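Long-range contacts in glycosyl hydrolase, family 31/fibronectin type III domain protein (Clostridium perfringens, PDB 4LKS), which binds galactose through a family 32 carbohydrate-binding module, a calcium-containing beta-sandwich that probably directs the parent glycoside hydrolase to galactose-bearing glycans: residues A[76-82]-A[159-165]; A[23-28]-A[40-46]; A[64-70]-A[139-145]. All coordinates share one frame; numbering follows the deposited sequence. Where two conformers were deposited one is given.

Contact 1: A[76-82]-A[159-165]; sequences LNQIDYL and AAELVFY. With CA (calcium ion), chain C.
Tyr165 lays one face of its ring against the side chain of Gln78 and reaches on to Asp80, in the antiparallel pairing of strands 73-82 and 158-166 at the middle of the four-stranded sheet of a CBM32 (F5/8 type C) beta-sandwich. The Gln78 chain, with CG anti to the backbone N (chi1 -175°) and extended from there, runs alongside the ring, so that its amide covers that face near the rim, the two planes 39° apart. Tyr165 OH donates to Asp80 OD2 at 2.6 Å, arriving from above the carboxylate plane, while Gln78 NE2 holds Asp80 OD1 on its syn side at 2.9 Å. Each carboxylate oxygen thus has its own donor, which should fix the rotation of the group and probably favours its ionised form.

The other side of the sheet, carrying Ile79, Tyr81, Leu162 and Phe164, is mostly apolar and faces the sheet that contains strands 64-70 and 140-148. Here the methyl CG2 of Ile79 sits over one face of the Phe164 ring, 4.1 Å from its centroid, a CH-pi contact, and Leu76 CD1 fills in at the ring edge. Leu162 CD2 abuts the edge of the Tyr81 ring, whose CE1 packs on Ala159 CB; the hydroxyl of Tyr81 is engaged beyond the pair by Ser158 O and Val92 N.

At the far end Leu82 lies alongside Glu161, with CD2 against the glutamate chain, whose OE1 is bonded to Tyr128. Ala160 and Glu161 both face Leu82 in a classic beta bulge: Leu82 O accepts Ala160 N at 2.9 Å and, weakly, Glu161 N. The bulged residue supplies a calcium ligand, Ala160 O, 2.4 Å from the ion.

Contact 2: A[23-28]-A[40-46]; sequences SSKLEA and KENAVDG. With CA (calcium ion), chain C.
This is a small, partly buried apolar contact with water bridges at its margins, joining the start of edge strand 26-31 of the beta-sandwich to the calcium-binding loop that follows that strand. Val44 is the central apolar residue. Its CB and CG1 meet CD1 of Leu26, CG1 at 3.8 Å, the two side chains crossing at a slant, while CG2 leans over the backbone N of Ala28. With CG1 anti to the carbonyl carbon (chi1 -73°), the valine spreads its methyls along the strand, CG1 to Leu26 and CG2 to Ala28. Ala28 CB in turn presses on the carbonyl of Lys40, 3.3 Å from its O, and on the CG of the same lysine.

No direct hydrogen bond crosses between the segments. Water 1 lies between Ser23 O and Val44 O, and water 2 donates to both Ala28 O and Glu41 OE2, at 2.7 Å each. That carboxylate oxygen also receives Lys40 NZ at 2.9 Å in a salt bridge, reached by a bend at the end of the lysine chain; the two donors, the water and the ammonium group, probably help to stabilise its negative charge. Near Gly46, Ser23 CB packs against the glycine N.

In the 3-10 turn 40-43, Ala43 N bonds to Lys40 O, and Val44 N to Glu41 O. Val44, just after the turn, packs on Ile68 and Leu162 of the two sheets, and the flanking residues Asn42 and Asp45 bind calcium at a site that Asp47, Thr50 and Ala160 complete. The turn offers Asn42 O, 2.3 Å from the ion, and Asp45, just beyond it, adds OD1 at 2.5 Å.

Contact 3: A[64-70]-A[139-145]; sequences VSITIKL and QYLRFTA
Tyr140 lies alongside the aliphatic chain of Lys69, its CE2 3.5 Å from Lys69 CG. The lysine is fully extended, CG anti to the backbone N (chi1 176°), which carries it along the ring to the hydroxyl, where water 3 sits 2.8 Å from Tyr140 OH in the ring plane; the bond from Lys69 NZ to this water is weak. On the same side of the sheet, the methylenes of Arg142 cross Thr67 OG1, CD lying 3.7 Å from it, before the guanidinium passes on to Glu98 and Trp106.

The opposite side carries Val64, Ile66, Ile68, Leu141 and Phe143. Ile66 CG2 touches Phe143 CB at 4.0 Å, but both side chains then lead away from each other. Backbone bonds join the pairs Ile66-Phe143 and Ile68-Leu141 in both directions. Gln139 closes the end: its O takes Leu70 N, and its NE2 donates to Leu70 O, which lies in the amide plane, at 3.0 Å.

In the five-stranded sheet of the sandwich, strand 64-70 is flanked by 26-31 and strand 140-148 by 95-100, while Ile68 and Leu141 pack on Phe164 of the facing sheet.

Overall arrangement
Contacts 1 and 3 belong to the two facing sheets of the sandwich, their centres 11 Å apart, and meet in its core: Phe164 CZ lies 3.7 Å from Ile68 CB, and Tyr81 CD1 is 3.9 Å from Phe143 CZ. Contact 2 borders both, its centre 10 Å from that of contact 1 and 11 Å from that of contact 3. Probable hydrogen bonds join Leu162 N to Ala43 O (2.9 Å) and Lys69 N to Glu27 O (2.7 Å), while Val44 CG1 packs on Ile68 CD1. Contacts 1 and 2 share the calcium. Galactose, bound by His53, Tyr56, Arg84, Asn89 and Tyr156, lies farther off, about 11 Å from the Tyr81 side chain and about 12 Å from that of Val64.

Contact 1: A[76-82]-A[159-165]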
loop_
_atom_site.group_PDB
_atom_site.type_symbol
_atom_site.label_atom_id
_atom_site.label_comp_id
_atom_site.label_asym_id
_atom_site.label_seq_id
_atom_site.Cartn_x
_atom_site.Cartn_y
_atom_site.Cartn_z
ATOM N N LEU A 76 7.890 -5.774 -12.210
ATOM C CA LEU A 76 6.757 -4.955 -11.763
ATOM C C LEU A 76 6.805 -3.554 -12.338
ATOM O O LEU A 76 7.881 -2.963 -12.429
ATOM C CB LEU A 76 6.768 -4.814 -10.238
ATOM C CG LEU A 76 6.585 -6.064 -9.379
ATOM C CD1 LEU A 76 6.697 -5.707 -7.905
ATOM C CD2 LEU A 76 5.234 -6.706 -9.646
ATOM N N ASN A 77 5.649 -2.992 -12.699
ATOM C CA ASN A 77 5.661 -1.575 -13.089
ATOM C C ASN A 77 4.461 -0.742 -12.653
ATOM O O ASN A 77 4.306 0.410 -13.065
ATOM C CB ASN A 77 5.932 -1.394 -14.585
ATOM C CG ASN A 77 4.900 -2.065 -15.453
ATOM O OD1 ASN A 77 3.785 -2.331 -15.021
ATOM N ND2 ASN A 77 5.271 -2.342 -16.700
ATOM N N GLN A 78 3.624 -1.313 -11.795
ATOM C CA GLN A 78 2.531 -0.551 -11.219
ATOM C C GLN A 78 2.029 -1.238 -9.965
ATOM O O GLN A 78 2.047 -2.474 -9.886
ATOM C CB GLN A 78 1.391 -0.397 -12.236
ATOM C CG GLN A 78 0.240 0.482 -11.774
ATOM C CD GLN A 78 -0.831 0.632 -12.828
ATOM O OE1 GLN A 78 -0.523 0.810 -14.006
ATOM N NE2 GLN A 78 -2.097 0.586 -12.408
ATOM N N ILE A 79 1.585 -0.454 -8.986
ATOM C CA ILE A 79 0.713 -0.985 -7.944
ATOM C C ILE A 79 -0.480 -0.062 -7.833
ATOM O O ILE A 79 -0.369 1.105 -8.183
ATOM C CB ILE A 79 1.391 -1.134 -6.558
ATOM C CG1 ILE A 79 1.806 0.224 -5.994
ATOM C CG2 ILE A 79 2.576 -2.097 -6.645
ATOM C CD1 ILE A 79 2.233 0.165 -4.533
ATOM N N ASP A 80 -1.622 -0.588 -7.397
ATOM C CA ASP A 80 -2.760 0.253 -7.016
ATOM C C ASP A 80 -2.913 0.243 -5.510
ATOM O O ASP A 80 -2.824 -0.812 -4.866
ATOM C CB ASP A 80 -4.089 -0.240 -7.606
ATOM C CG ASP A 80 -4.141 -0.198 -9.116
ATOM O OD1 ASP A 80 -3.330 0.493 -9.767
ATOM O OD2 ASP A 80 -5.036 -0.888 -9.658
ATOM N N TYR A 81 -3.171 1.413 -4.945
ATOM C CA TYR A 81 -3.488 1.529 -3.532
ATOM C C TYR A 81 -4.998 1.730 -3.386
ATOM O O TYR A 81 -5.554 2.663 -3.957
ATOM C CB TYR A 81 -2.722 2.713 -2.925
ATOM C CG TYR A 81 -3.175 3.100 -1.531
ATOM C CD1 TYR A 81 -2.735 2.397 -0.410
ATOM C CD2 TYR A 81 -4.061 4.155 -1.337
ATOM C CE1 TYR A 81 -3.148 2.752 0.871
ATOM C CE2 TYR A 81 -4.481 4.522 -0.054
ATOM C CZ TYR A 81 -4.023 3.812 1.038
ATOM O OH TYR A 81 -4.441 4.171 2.294
ATOM N N LEU A 82 -5.661 0.853 -2.635
ATOM C CA LEU A 82 -7.092 1.001 -2.360
ATOM C C LEU A 82 -7.268 1.461 -0.926
ATOM O O LEU A 82 -6.920 0.740 0.010
ATOM C CB LEU A 82 -7.846 -0.314 -2.591
ATOM C CG LEU A 82 -9.358 -0.246 -2.326
ATOM C CD1 LEU A 82 -10.039 0.648 -3.351
ATOM C CD2 LEU A 82 -9.978 -1.646 -2.325
ATOM N N ALA A 159 -4.725 0.370 4.678
ATOM C CA ALA A 159 -4.816 0.005 3.273
ATOM C C ALA A 159 -5.790 -1.136 3.183
ATOM O O ALA A 159 -5.647 -2.116 3.914
ATOM C CB ALA A 159 -3.464 -0.434 2.751
ATOM N N ALA A 160 -6.769 -1.021 2.286
ATOM C CA ALA A 160 -7.685 -2.131 2.028
ATOM C C ALA A 160 -7.073 -3.136 1.052
ATOM O O ALA A 160 -7.227 -4.343 1.223
ATOM C CB ALA A 160 -9.007 -1.620 1.504
ATOM N N GLU A 161 -6.404 -2.634 0.010
ATOM C CA GLU A 161 -5.689 -3.494 -0.926
ATOM C C GLU A 161 -4.483 -2.802 -1.506
ATOM O O GLU A 161 -4.467 -1.579 -1.700
ATOM C CB GLU A 161 -6.573 -3.888 -2.111
ATOM C CG GLU A 161 -7.719 -4.832 -1.821
ATOM C CD GLU A 161 -8.284 -5.395 -3.114
ATOM O OE1 GLU A 161 -9.380 -4.962 -3.540
ATOM O OE2 GLU A 161 -7.604 -6.251 -3.731
ATOM N N LEU A 162 -3.487 -3.624 -1.806
ATOM C CA LEU A 162 -2.409 -3.271 -2.722
ATOM C C LEU A 162 -2.496 -4.272 -3.870
ATOM O O LEU A 162 -2.450 -5.496 -3.651
ATOM C CB LEU A 162 -1.054 -3.369 -2.028
ATOM C CG LEU A 162 -0.856 -2.443 -0.832
ATOM C CD1 LEU A 162 0.422 -2.821 -0.095
ATOM C CD2 LEU A 162 -0.785 -0.976 -1.261
ATOM N N VAL A 163 -2.642 -3.763 -5.085
ATOM C CA VAL A 163 -2.771 -4.589 -6.284
ATOM C C VAL A 163 -1.473 -4.457 -7.074
ATOM O O VAL A 163 -0.980 -3.351 -7.257
ATOM C CB VAL A 163 -3.967 -4.126 -7.152
ATOM C CG1 VAL A 163 -4.119 -5.021 -8.388
ATOM C CG2 VAL A 163 -5.271 -4.087 -6.320
ATOM N N PHE A 164 -0.921 -5.572 -7.538
ATOM C CA PHE A 164 0.367 -5.576 -8.209
ATOM C C PHE A 164 0.224 -5.898 -9.682
ATOM O O PHE A 164 -0.599 -6.742 -10.063
ATOM C CB PHE A 164 1.284 -6.624 -7.556
ATOM C CG PHE A 164 1.826 -6.212 -6.218
ATOM C CD1 PHE A 164 0.989 -6.079 -5.119
ATOM C CD2 PHE A 164 3.177 -5.967 -6.057
ATOM C CE1 PHE A 164 1.498 -5.685 -3.883
ATOM C CE2 PHE A 164 3.692 -5.577 -4.819
ATOM C CZ PHE A 164 2.850 -5.439 -3.739
ATOM N N TYR A 165 1.027 -5.228 -10.499
ATOM C CA TYR A 165 1.071 -5.474 -11.940
ATOM C C TYR A 165 2.480 -5.798 -12.405
ATOM O O TYR A 165 3.424 -5.007 -12.221
ATOM C CB TYR A 165 0.602 -4.252 -12.728
ATOM C CG TYR A 165 -0.808 -3.820 -12.445
ATOM C CD1 TYR A 165 -1.117 -3.093 -11.299
ATOM C CD2 TYR A 165 -1.839 -4.120 -13.331
ATOM C CE1 TYR A 165 -2.422 -2.677 -11.044
ATOM C CE2 TYR A 165 -3.138 -3.701 -13.083
ATOM C CZ TYR A 165 -3.420 -2.985 -11.936
ATOM O OH TYR A 165 -4.704 -2.559 -11.685
HETATM CA CA CA C . -8.180 -6.258 2.186
#

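Contact 2: A[23-28]-A[40-46]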
loop_
_atom_site.group_PDB
_atom_site.type_symbol
_atom_site.label_atom_id
_atom_site.label_comp_id
_atom_site.label_asym_id
_atom_site.label_seq_id
_atom_site.Cartn_x
_atom_site.Cartn_y
_atom_site.Cartn_z
ATOM N N SER A 23 -4.239 -11.974 -6.081
ATOM C CA SER A 23 -3.827 -11.771 -4.695
ATOM C C SER A 23 -3.206 -13.021 -4.074
ATOM O O SER A 23 -2.428 -12.919 -3.129
ATOM C CB SER A 23 -4.971 -11.241 -3.829
ATOM O OG SER A 23 -5.992 -12.206 -3.654
ATOM N N SER A 24 -3.529 -14.201 -4.603
ATOM C CA SER A 24 -2.917 -15.429 -4.092
ATOM C C SER A 24 -1.398 -15.469 -4.274
ATOM O O SER A 24 -0.709 -16.250 -3.610
ATOM C CB SER A 24 -3.549 -16.669 -4.731
ATOM O OG SER A 24 -3.232 -16.748 -6.101
ATOM N N LYS A 25 -0.879 -14.630 -5.173
ATOM C CA LYS A 25 0.553 -14.546 -5.427
ATOM C C LYS A 25 1.279 -13.653 -4.420
ATOM O O LYS A 25 2.501 -13.505 -4.501
ATOM C CB LYS A 25 0.807 -13.994 -6.829
ATOM C CG LYS A 25 0.058 -14.715 -7.936
ATOM C CD LYS A 25 0.440 -16.176 -7.984
ATOM C CE LYS A 25 -0.271 -16.874 -9.132
ATOM N NZ LYS A 25 -0.130 -18.346 -9.002
ATOM N N LEU A 26 0.534 -13.082 -3.475
ATOM C CA LEU A 26 1.049 -12.073 -2.548
ATOM C C LEU A 26 0.987 -12.545 -1.102
ATOM O O LEU A 26 0.026 -13.202 -0.695
ATOM C CB LEU A 26 0.216 -10.788 -2.652
ATOM C CG LEU A 26 -0.036 -10.212 -4.042
ATOM C CD1 LEU A 26 -0.883 -8.945 -3.931
ATOM C CD2 LEU A 26 1.275 -9.932 -4.747
ATOM N N GLU A 27 1.989 -12.167 -0.317
ATOM C CA GLU A 27 2.020 -12.464 1.109
ATOM C C GLU A 27 2.587 -11.270 1.874
ATOM O O GLU A 27 3.733 -10.855 1.638
ATOM C CB GLU A 27 2.868 -13.712 1.389
ATOM C CG GLU A 27 2.893 -14.078 2.867
ATOM C CD GLU A 27 3.901 -15.166 3.224
ATOM O OE1 GLU A 27 4.684 -15.597 2.352
ATOM O OE2 GLU A 27 3.913 -15.573 4.409
ATOM N N ALA A 28 1.806 -10.719 2.801
ATOM C CA ALA A 28 2.331 -9.666 3.669
ATOM C C ALA A 28 3.218 -10.312 4.724
ATOM O O ALA A 28 2.738 -11.103 5.545
ATOM C CB ALA A 28 1.203 -8.875 4.324
ATOM N N LYS A 40 -1.664 -7.185 8.797
ATOM C CA LYS A 40 -0.946 -6.919 7.558
ATOM C C LYS A 40 -1.460 -7.752 6.373
ATOM O O LYS A 40 -1.513 -7.260 5.235
ATOM C CB LYS A 40 0.562 -7.115 7.769
ATOM C CG LYS A 40 0.991 -8.526 8.133
ATOM C CD LYS A 40 2.452 -8.529 8.601
ATOM C CE LYS A 40 3.013 -9.937 8.693
ATOM N NZ LYS A 40 2.369 -10.749 9.777
ATOM N N GLU A 41 -1.881 -8.988 6.630
ATOM C CA GLU A 41 -2.319 -9.875 5.550
ATOM C C GLU A 41 -3.560 -9.319 4.844
ATOM O O GLU A 41 -3.796 -9.576 3.641
ATOM C CB GLU A 41 -2.608 -11.278 6.109
ATOM C CG GLU A 41 -1.375 -12.049 6.616
ATOM C CD GLU A 41 -0.892 -11.648 8.015
ATOM O OE1 GLU A 41 -1.610 -10.934 8.754
ATOM O OE2 GLU A 41 0.228 -12.072 8.384
ATOM N N ASN A 42 -4.331 -8.522 5.582
ATOM C CA ASN A 42 -5.537 -7.912 5.040
ATOM C C ASN A 42 -5.237 -6.945 3.904
ATOM O O ASN A 42 -6.142 -6.567 3.145
ATOM C CB ASN A 42 -6.299 -7.169 6.141
ATOM C CG ASN A 42 -6.918 -8.097 7.171
ATOM O OD1 ASN A 42 -6.807 -9.325 7.079
ATOM N ND2 ASN A 42 -7.573 -7.507 8.162
ATOM N N ALA A 43 -3.980 -6.520 3.777
ATOM C CA ALA A 43 -3.661 -5.569 2.722
ATOM C C ALA A 43 -3.569 -6.249 1.372
ATOM O O ALA A 43 -3.597 -5.566 0.339
ATOM C CB ALA A 43 -2.351 -4.853 3.023
ATOM N N VAL A 44 -3.422 -7.575 1.352
ATOM C CA VAL A 44 -3.207 -8.217 0.050
ATOM C C VAL A 44 -4.052 -9.466 -0.100
ATOM O O VAL A 44 -3.645 -10.439 -0.740
ATOM C CB VAL A 44 -1.717 -8.524 -0.232
ATOM C CG1 VAL A 44 -0.949 -7.239 -0.552
ATOM C CG2 VAL A 44 -1.083 -9.257 0.940
ATOM N N ASP A 45 -5.249 -9.427 0.478
ATOM C CA ASP A 45 -6.140 -10.589 0.434
ATOM C C ASP A 45 -7.225 -10.498 -0.645
ATOM O O ASP A 45 -8.151 -11.329 -0.685
ATOM C CB ASP A 45 -6.769 -10.844 1.809
ATOM C CG ASP A 45 -7.646 -9.700 2.282
ATOM O OD1 ASP A 45 -7.748 -8.661 1.589
ATOM O OD2 ASP A 45 -8.248 -9.856 3.371
ATOM N N GLY A 46 -7.118 -9.504 -1.524
ATOM C CA GLY A 46 -8.099 -9.326 -2.587
ATOM C C GLY A 46 -9.479 -8.890 -2.110
ATOM O O GLY A 46 -10.448 -8.917 -2.887
HETATM CA CA CA C . -8.180 -6.258 2.186
HETATM O O HOH W 1 -2.852 -13.163 -0.306
HETATM O O HOH W 2 1.962 -13.439 6.769
#

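Contact 3: A[64-70]-A[139-145]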
loop_
_atom_site.group_PDB
_atom_site.type_symbol
_atom_site.label_atom_id
_atom_site.label_comp_id
_atom_site.label_asym_id
_atom_site.label_seq_id
_atom_site.Cartn_x
_atom_site.Cartn_y
_atom_site.Cartn_z
ATOM N N VAL A 64 5.299 4.504 8.728
ATOM C CA VAL A 64 5.101 3.077 8.920
ATOM C C VAL A 64 5.156 2.419 7.553
ATOM O O VAL A 64 4.929 3.070 6.535
ATOM C CB VAL A 64 3.755 2.737 9.619
ATOM C CG1 VAL A 64 3.707 3.319 11.031
ATOM C CG2 VAL A 64 2.562 3.209 8.785
ATOM N N SER A 65 5.464 1.135 7.531
ATOM C CA SER A 65 5.582 0.448 6.260
ATOM C C SER A 65 5.028 -0.966 6.340
ATOM O O SER A 65 4.816 -1.539 7.432
ATOM C CB SER A 65 7.038 0.433 5.786
ATOM O OG SER A 65 7.790 -0.504 6.526
ATOM N N ILE A 66 4.770 -1.512 5.166
ATOM C CA ILE A 66 4.317 -2.884 5.033
ATOM C C ILE A 66 5.122 -3.513 3.899
ATOM O O ILE A 66 5.347 -2.878 2.865
ATOM C CB ILE A 66 2.786 -2.965 4.781
ATOM C CG1 ILE A 66 2.343 -4.421 4.659
ATOM C CG2 ILE A 66 2.364 -2.145 3.547
ATOM C CD1 ILE A 66 0.835 -4.593 4.687
ATOM N N THR A 67 5.573 -4.748 4.095
ATOM C CA THR A 67 6.342 -5.451 3.071
ATOM C C THR A 67 5.546 -6.628 2.527
ATOM O O THR A 67 5.077 -7.485 3.292
ATOM C CB THR A 67 7.674 -5.978 3.604
ATOM O OG1 THR A 67 8.471 -4.881 4.064
ATOM C CG2 THR A 67 8.424 -6.733 2.498
ATOM N N ILE A 68 5.376 -6.638 1.206
ATOM C CA ILE A 68 4.704 -7.712 0.488
ATOM C C ILE A 68 5.731 -8.572 -0.237
ATOM O O ILE A 68 6.600 -8.058 -0.968
ATOM C CB ILE A 68 3.719 -7.155 -0.559
ATOM C CG1 ILE A 68 2.769 -6.118 0.066
ATOM C CG2 ILE A 68 2.962 -8.303 -1.266
ATOM C CD1 ILE A 68 2.040 -6.558 1.349
ATOM N N LYS A 69 5.634 -9.883 -0.023
ATOM C CA LYS A 69 6.450 -10.863 -0.723
ATOM C C LYS A 69 5.614 -11.496 -1.824
ATOM O O LYS A 69 4.472 -11.880 -1.581
ATOM C CB LYS A 69 6.893 -11.955 0.259
ATOM C CG LYS A 69 7.680 -13.085 -0.383
ATOM C CD LYS A 69 7.931 -14.199 0.625
ATOM C CE LYS A 69 8.627 -15.367 -0.032
ATOM N NZ LYS A 69 8.984 -16.414 0.975
ATOM N N LEU A 70 6.179 -11.604 -3.024
ATOM C CA LEU A 70 5.498 -12.240 -4.157
ATOM C C LEU A 70 5.992 -13.684 -4.262
ATOM O O LEU A 70 7.048 -14.023 -3.715
ATOM C CB LEU A 70 5.749 -11.449 -5.451
ATOM C CG LEU A 70 5.155 -10.030 -5.386
ATOM C CD1 LEU A 70 6.200 -9.021 -4.976
ATOM C CD2 LEU A 70 4.525 -9.630 -6.717
ATOM N N GLN A 139 10.920 -9.420 -5.866
ATOM C CA GLN A 139 10.096 -10.396 -5.152
ATOM C C GLN A 139 9.539 -9.801 -3.852
ATOM O O GLN A 139 8.671 -10.380 -3.207
ATOM C CB GLN A 139 10.868 -11.690 -4.866
ATOM C CG GLN A 139 9.979 -12.759 -4.245
ATOM C CD GLN A 139 10.620 -14.127 -4.161
ATOM O OE1 GLN A 139 11.823 -14.284 -4.378
ATOM N NE2 GLN A 139 9.812 -15.129 -3.834
ATOM N N TYR A 140 10.049 -8.637 -3.467
ATOM C CA TYR A 140 9.546 -7.953 -2.273
ATOM C C TYR A 140 9.313 -6.494 -2.601
ATOM O O TYR A 140 10.119 -5.865 -3.303
ATOM C CB TYR A 140 10.559 -8.051 -1.118
ATOM C CG TYR A 140 10.942 -9.466 -0.768
ATOM C CD1 TYR A 140 11.934 -10.136 -1.488
ATOM C CD2 TYR A 140 10.319 -10.129 0.278
ATOM C CE1 TYR A 140 12.285 -11.438 -1.176
ATOM C CE2 TYR A 140 10.660 -11.426 0.595
ATOM C CZ TYR A 140 11.643 -12.071 -0.134
ATOM O OH TYR A 140 11.974 -13.368 0.191
ATOM N N LEU A 141 8.222 -5.944 -2.077
ATOM C CA LEU A 141 7.956 -4.523 -2.211
ATOM C C LEU A 141 7.601 -3.977 -0.840
ATOM O O LEU A 141 6.714 -4.496 -0.176
ATOM C CB LEU A 141 6.815 -4.272 -3.221
ATOM C CG LEU A 141 6.500 -2.797 -3.524
ATOM C CD1 LEU A 141 6.096 -2.571 -4.997
ATOM C CD2 LEU A 141 5.431 -2.243 -2.576
ATOM N N ARG A 142 8.309 -2.934 -0.430
ATOM C CA ARG A 142 8.020 -2.235 0.812
ATOM C C ARG A 142 7.335 -0.907 0.505
ATOM O O ARG A 142 7.875 -0.043 -0.196
ATOM C CB ARG A 142 9.298 -2.029 1.627
ATOM C CG ARG A 142 9.056 -1.350 2.977
ATOM C CD ARG A 142 10.195 -1.591 3.959
ATOM N NE ARG A 142 11.448 -0.955 3.543
ATOM C CZ ARG A 142 12.641 -1.258 4.056
ATOM N NH1 ARG A 142 12.746 -2.190 4.994
ATOM N NH2 ARG A 142 13.729 -0.627 3.629
ATOM N N PHE A 143 6.123 -0.774 1.035
ATOM C CA PHE A 143 5.281 0.400 0.833
ATOM C C PHE A 143 5.249 1.186 2.138
ATOM O O PHE A 143 4.805 0.670 3.167
ATOM C CB PHE A 143 3.871 -0.049 0.427
ATOM C CG PHE A 143 2.902 1.085 0.181
ATOM C CD1 PHE A 143 2.883 1.756 -1.031
ATOM C CD2 PHE A 143 2.002 1.471 1.164
ATOM C CE1 PHE A 143 1.983 2.807 -1.257
ATOM C CE2 PHE A 143 1.103 2.509 0.940
ATOM C CZ PHE A 143 1.090 3.168 -0.271
ATOM N N THR A 144 5.743 2.422 2.099
ATOM C CA THR A 144 5.872 3.254 3.293
ATOM C C THR A 144 4.911 4.414 3.224
ATOM O O THR A 144 4.849 5.103 2.221
ATOM C CB THR A 144 7.297 3.805 3.416
ATOM O OG1 THR A 144 8.211 2.708 3.507
ATOM C CG2 THR A 144 7.426 4.687 4.661
ATOM N N ALA A 145 4.155 4.609 4.303
ATOM C CA ALA A 145 3.249 5.737 4.433
ATOM C C ALA A 145 3.995 6.871 5.124
ATOM O O ALA A 145 4.441 6.717 6.260
ATOM C CB ALA A 145 2.030 5.337 5.242
HETATM O O HOH W 3 11.123 -14.467 2.582
#